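Local structure of DUF2018 family protein (Campylobacter jejuni subsp. jejuni, 4NPX) at residues 45-50 and 109-114; 86-89 and 94-97. The protein is of unknown function and belongs to the DUF2018 family, folding as a small all-helical protein that pairs with a second copy of itself. All coordinates share one frame; numbering follows the deposited sequence.

Contact 1. Residues 45-50 and 109-114; sequences IEIIQN and KILGHE
This is an apolar helix-helix contact of an all-helical fold, in which Ile47 near the end of helix 40-49 meets Ile110 and Leu111 in the last turn of helix 92-111. Backbones come nearest at Ile47 and Leu111, whose CA atoms are 7.1 Å apart. Ile47 makes the largest contribution. Its beta carbon points at the other helix, and its two branches take separate partners. CG1 lies beside the backbone N (chi1 -74°), which puts the CG2 methyl anti to it. Ile47 CG2 is 3.5 Å from Ile110 CG2, a tight methyl-methyl contact. The other branch runs across Leu111 at about a right angle, with Ile47 CD1 3.5 Å from Leu111 CD1 and Ile47 CG1 3.9 Å from Leu111 CG. Leu111 is on the exposed side, whereas Ile110 is buried. Helix 53-76 also packs here, with Ile110 on Leu56 and Val59, and Ile48 on Phe60. Ile48 also packs on Ile48 of the second subunit, and Gln49 NE2 hydrogen-bonds to Gly51 O of that subunit, so this corner reaches the dimer interface. Both helices finish here. The end of helix 92-111 fits a Schellman motif, though His113 and Glu114 are poorly ordered. His113 has positive phi, His113 N donates to Ile110 O at 3.0 Å, and a weak bond runs from Glu114 N to Lys109 O at 2.8 Å. At the end of helix 40-49, Asn50 folds its side chain back on the last turn. Asn50 ND2 donates to Glu46 O at 2.8 Å with an N-H...O angle of 155°, while Asn50 N reaches the same oxygen from the opposite face of the carbonyl plane.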
loop_
_atom_site.group_PDB
_atom_site.type_symbol
_atom_site.label_atom_id
_atom_site.label_comp_id
_atom_site.label_asym_id
_atom_site.label_seq_id
_atom_site.Cartn_x
_atom_site.Cartn_y
_atom_site.Cartn_z
ATOM N N ILE A 45 -3.005 -5.324 -11.466
ATOM C CA ILE A 45 -1.904 -6.318 -11.370
ATOM C C ILE A 45 -1.056 -6.339 -12.653
ATOM O O ILE A 45 0.198 -6.402 -12.592
ATOM C CB ILE A 45 -2.442 -7.699 -11.108
ATOM C CG1 ILE A 45 -3.264 -7.742 -9.815
ATOM C CG2 ILE A 45 -1.264 -8.689 -11.070
ATOM C CD1 ILE A 45 -2.462 -7.335 -8.625
ATOM N N GLU A 46 -1.739 -6.328 -13.799
ATOM C CA GLU A 46 -1.081 -6.271 -15.091
ATOM C C GLU A 46 -0.196 -5.021 -15.215
ATOM O O GLU A 46 0.917 -5.059 -15.726
ATOM C CB GLU A 46 -2.115 -6.305 -16.183
ATOM C CG GLU A 46 -2.678 -7.678 -16.352
ATOM C CD GLU A 46 -3.311 -7.814 -17.705
ATOM O OE1 GLU A 46 -3.644 -6.751 -18.278
ATOM O OE2 GLU A 46 -3.436 -8.968 -18.191
ATOM N N ILE A 47 -0.681 -3.900 -14.719
ATOM C CA ILE A 47 0.058 -2.641 -14.692
ATOM C C ILE A 47 1.330 -2.723 -13.863
ATOM O O ILE A 47 2.359 -2.290 -14.329
ATOM C CB ILE A 47 -0.845 -1.466 -14.254
ATOM C CG1 ILE A 47 -1.795 -1.126 -15.440
ATOM C CG2 ILE A 47 0.028 -0.262 -14.005
ATOM C CD1 ILE A 47 -2.975 -0.245 -15.051
ATOM N N ILE A 48 1.232 -3.317 -12.642
ATOM C CA ILE A 48 2.377 -3.583 -11.757
ATOM C C ILE A 48 3.381 -4.499 -12.431
ATOM O O ILE A 48 4.596 -4.168 -12.550
ATOM C CB ILE A 48 1.829 -4.268 -10.441
ATOM C CG1 ILE A 48 1.701 -3.255 -9.369
ATOM C CG2 ILE A 48 2.731 -5.330 -9.943
ATOM C CD1 ILE A 48 1.057 -2.032 -9.798
ATOM N N GLN A 49 2.886 -5.622 -12.928
ATOM C CA GLN A 49 3.763 -6.547 -13.578
ATOM C C GLN A 49 4.563 -5.924 -14.739
ATOM O O GLN A 49 5.659 -6.396 -15.039
ATOM C CB GLN A 49 2.999 -7.809 -14.091
ATOM C CG GLN A 49 2.463 -8.782 -13.010
ATOM C CD GLN A 49 1.421 -9.777 -13.565
ATOM O OE1 GLN A 49 0.632 -9.467 -14.526
ATOM N NE2 GLN A 49 1.382 -10.972 -12.969
ATOM N N ASN A 50 3.981 -4.950 -15.452
ATOM C CA ASN A 50 4.611 -4.356 -16.624
ATOM C C ASN A 50 5.193 -2.986 -16.440
ATOM O O ASN A 50 5.664 -2.332 -17.397
ATOM C CB ASN A 50 3.610 -4.401 -17.785
ATOM C CG ASN A 50 3.347 -5.834 -18.210
ATOM O OD1 ASN A 50 4.210 -6.455 -18.888
ATOM N ND2 ASN A 50 2.200 -6.406 -17.768
ATOM N N LYS A 109 -1.735 6.291 -11.943
ATOM C CA LYS A 109 -0.468 6.932 -11.575
ATOM C C LYS A 109 0.740 6.238 -12.182
ATOM O O LYS A 109 1.687 6.878 -12.604
ATOM C CB LYS A 109 -0.298 6.949 -10.055
ATOM C CG LYS A 109 -0.926 8.161 -9.443
ATOM C CD LYS A 109 -1.089 8.018 -7.966
ATOM C CE LYS A 109 -1.501 9.364 -7.440
ATOM N NZ LYS A 109 -1.916 9.213 -6.022
ATOM N N ILE A 110 0.701 4.914 -12.213
ATOM C CA ILE A 110 1.818 4.141 -12.733
ATOM C C ILE A 110 1.867 4.299 -14.262
ATOM O O ILE A 110 2.904 4.656 -14.836
ATOM C CB ILE A 110 1.712 2.654 -12.284
ATOM C CG1 ILE A 110 1.938 2.505 -10.745
ATOM C CG2 ILE A 110 2.709 1.724 -13.011
ATOM C CD1 ILE A 110 1.580 1.066 -10.308
ATOM N N LEU A 111 0.782 3.987 -14.924
ATOM C CA LEU A 111 0.769 4.168 -16.396
ATOM C C LEU A 111 1.111 5.598 -16.857
ATOM O O LEU A 111 1.611 5.772 -17.956
ATOM C CB LEU A 111 -0.580 3.780 -16.939
ATOM C CG LEU A 111 -0.889 2.319 -17.007
ATOM C CD1 LEU A 111 -2.330 2.160 -17.481
ATOM C CD2 LEU A 111 0.057 1.607 -17.949
ATOM N N GLY A 112 0.834 6.613 -16.021
ATOM C CA GLY A 112 1.158 8.015 -16.341
ATOM C C GLY A 112 2.525 8.476 -15.828
ATOM O O GLY A 112 2.929 9.612 -16.093
ATOM N N HIS A 113 3.232 7.580 -15.132
ATOM C CA HIS A 113 4.553 7.805 -14.497
ATOM C C HIS A 113 4.565 8.767 -13.270
ATOM O O HIS A 113 5.638 9.066 -12.710
ATOM C CB HIS A 113 5.560 8.184 -15.566
ATOM C CG HIS A 113 5.736 7.112 -16.580
ATOM N ND1 HIS A 113 6.869 6.335 -16.647
ATOM C CD2 HIS A 113 4.875 6.607 -17.495
ATOM C CE1 HIS A 113 6.724 5.437 -17.606
ATOM N NE2 HIS A 113 5.524 5.585 -18.140
ATOM N N GLU A 114 3.349 9.156 -12.838
ATOM C CA GLU A 114 3.075 10.101 -11.733
ATOM C C GLU A 114 3.502 9.576 -10.356
ATOM O O GLU A 114 4.295 8.626 -10.262
ATOM C CB GLU A 114 1.574 10.501 -11.731
#

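Contact 2. Residues 86-89 and 94-97; sequences NFIL and FIEE
Phe87 and Ile88 of helix 81-90 pack against Phe94 and Ile95 of helix 92-111. These are two consecutive helices, joined at Asn91 with a sharp change of direction. Backbones come nearest at Ile88 and Ile95, with CA atoms 6.7 Å apart. The closely packed part centres on Ile95, which is buried and points its beta carbon at the other helix. Its CG1 branch extends over the backbone of Ile88, with Ile95 CG1 4.1 Å from Ile88 O. The terminal methyl meets two side chains: Ile95 CD1 is 4.2 Å from Ile88 CG1 and 4.1 Å from Phe87 CE1. Ile88 and Ile95 cross at about a right angle. The methyl meets the Phe87 ring at its edge, near the ring plane.

The outer part is looser, and both of its phenylalanines are partly exposed. Here they touch through one ring corner, Phe87 CE1 to Phe94 CD2 at 4.1 Å. Phe94 CD2 also lies at the edge of the Phe87 ring. Both rings stand anti to their backbone N (chi1 177° for Phe87 and -177° for Phe94), which brings them up on the same flank of the helix pair.

At the junction, Asn91 ND2 hydrogen-bonds to Phe87 O. The second subunit packs over the helix pair: Ile95 lies on its Ile68, Ile88 on its Ala69, and both phenylalanines on its Glu72. The helix pair thus rests on helix 53-76 of the partner chain.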
loop_
_atom_site.group_PDB
_atom_site.type_symbol
_atom_site.label_atom_id
_atom_site.label_comp_id
_atom_site.label_asym_id
_atom_site.label_seq_id
_atom_site.Cartn_x
_atom_site.Cartn_y
_atom_site.Cartn_z
ATOM N N ASN A 86 -10.286 -5.407 12.755
ATOM C CA ASN A 86 -11.675 -5.567 13.027
ATOM C C ASN A 86 -12.540 -4.648 12.198
ATOM O O ASN A 86 -13.646 -5.073 11.790
ATOM C CB ASN A 86 -11.919 -5.540 14.497
ATOM C CG ASN A 86 -11.412 -6.856 15.180
ATOM O OD1 ASN A 86 -11.341 -7.947 14.559
ATOM N ND2 ASN A 86 -11.033 -6.743 16.423
ATOM N N PHE A 87 -12.033 -3.434 11.902
ATOM C CA PHE A 87 -12.793 -2.533 11.044
ATOM C C PHE A 87 -13.022 -3.276 9.726
ATOM O O PHE A 87 -14.132 -3.317 9.140
ATOM C CB PHE A 87 -12.123 -1.162 10.777
ATOM C CG PHE A 87 -12.914 -0.273 9.811
ATOM C CD1 PHE A 87 -12.789 -0.401 8.411
ATOM C CD2 PHE A 87 -13.827 0.659 10.314
ATOM C CE1 PHE A 87 -13.578 0.327 7.538
ATOM C CE2 PHE A 87 -14.566 1.444 9.439
ATOM C CZ PHE A 87 -14.445 1.289 8.068
ATOM N N ILE A 88 -11.960 -3.858 9.232
ATOM C CA ILE A 88 -12.032 -4.592 7.943
ATOM C C ILE A 88 -13.061 -5.704 7.960
ATOM O O ILE A 88 -13.867 -5.825 7.030
ATOM C CB ILE A 88 -10.631 -5.154 7.607
ATOM C CG1 ILE A 88 -9.598 -4.005 7.344
ATOM C CG2 ILE A 88 -10.679 -6.084 6.401
ATOM C CD1 ILE A 88 -8.185 -4.593 7.296
ATOM N N LEU A 89 -13.030 -6.488 9.039
ATOM C CA LEU A 89 -13.903 -7.661 9.185
ATOM C C LEU A 89 -15.367 -7.306 9.340
ATOM O O LEU A 89 -16.256 -8.083 9.038
ATOM C CB LEU A 89 -13.411 -8.522 10.354
ATOM C CG LEU A 89 -12.025 -9.164 10.209
ATOM C CD1 LEU A 89 -11.459 -9.744 11.494
ATOM C CD2 LEU A 89 -12.126 -10.231 9.143
ATOM N N PHE A 94 -17.791 -1.832 2.254
ATOM C CA PHE A 94 -17.009 -0.590 2.183
ATOM C C PHE A 94 -15.596 -0.842 1.670
ATOM O O PHE A 94 -15.042 -0.115 0.818
ATOM C CB PHE A 94 -16.912 0.051 3.603
ATOM C CG PHE A 94 -16.195 1.354 3.601
ATOM C CD1 PHE A 94 -16.885 2.498 3.338
ATOM C CD2 PHE A 94 -14.813 1.440 3.785
ATOM C CE1 PHE A 94 -16.246 3.708 3.269
ATOM C CE2 PHE A 94 -14.175 2.646 3.714
ATOM C CZ PHE A 94 -14.888 3.778 3.422
ATOM N N ILE A 95 -14.957 -1.819 2.263
ATOM C CA ILE A 95 -13.619 -2.192 1.854
ATOM C C ILE A 95 -13.530 -2.554 0.331
ATOM O O ILE A 95 -12.618 -2.103 -0.389
ATOM C CB ILE A 95 -13.093 -3.330 2.740
ATOM C CG1 ILE A 95 -13.024 -2.947 4.251
ATOM C CG2 ILE A 95 -11.746 -3.843 2.192
ATOM C CD1 ILE A 95 -11.927 -1.950 4.548
ATOM N N GLU A 96 -14.458 -3.375 -0.164
ATOM C CA GLU A 96 -14.444 -3.851 -1.570
ATOM C C GLU A 96 -14.574 -2.725 -2.538
ATOM O O GLU A 96 -13.842 -2.632 -3.548
ATOM C CB GLU A 96 -15.550 -4.853 -1.744
ATOM C CG GLU A 96 -15.637 -5.405 -3.140
ATOM C CD GLU A 96 -16.732 -6.438 -3.279
ATOM O OE1 GLU A 96 -17.294 -6.874 -2.231
ATOM O OE2 GLU A 96 -17.010 -6.779 -4.454
ATOM N N GLU A 97 -15.458 -1.795 -2.201
ATOM C CA GLU A 97 -15.661 -0.584 -3.044
ATOM C C GLU A 97 -14.391 0.288 -3.107
ATOM O O GLU A 97 -13.971 0.713 -4.209
ATOM C CB GLU A 97 -16.876 0.191 -2.539
ATOM C CG GLU A 97 -17.099 1.558 -3.197
ATOM C CD GLU A 97 -17.632 1.510 -4.608
ATOM O OE1 GLU A 97 -18.145 0.430 -4.996
ATOM O OE2 GLU A 97 -17.566 2.586 -5.309
#

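Overall arrangement
Helix 92-111 is shared by both contacts. Contact 2 uses its first turns and contact 1 its last. The centres of the contacts are 25 Å apart, on opposite sides of the chain's centre, and their nearest atoms are about 13 Å apart. Along the chain, residues 45-50 come first, then both segments of contact 2, and last 109-114. Contact 2 is therefore local, joining successive helices 81-90 and 92-111, while contact 1 brings the first and last helices together. All four segments belong to the DUF2018 region. The second subunit is met by helix 40-49 at contact 1, and by helices 81-90 and 92-111 at contact 2.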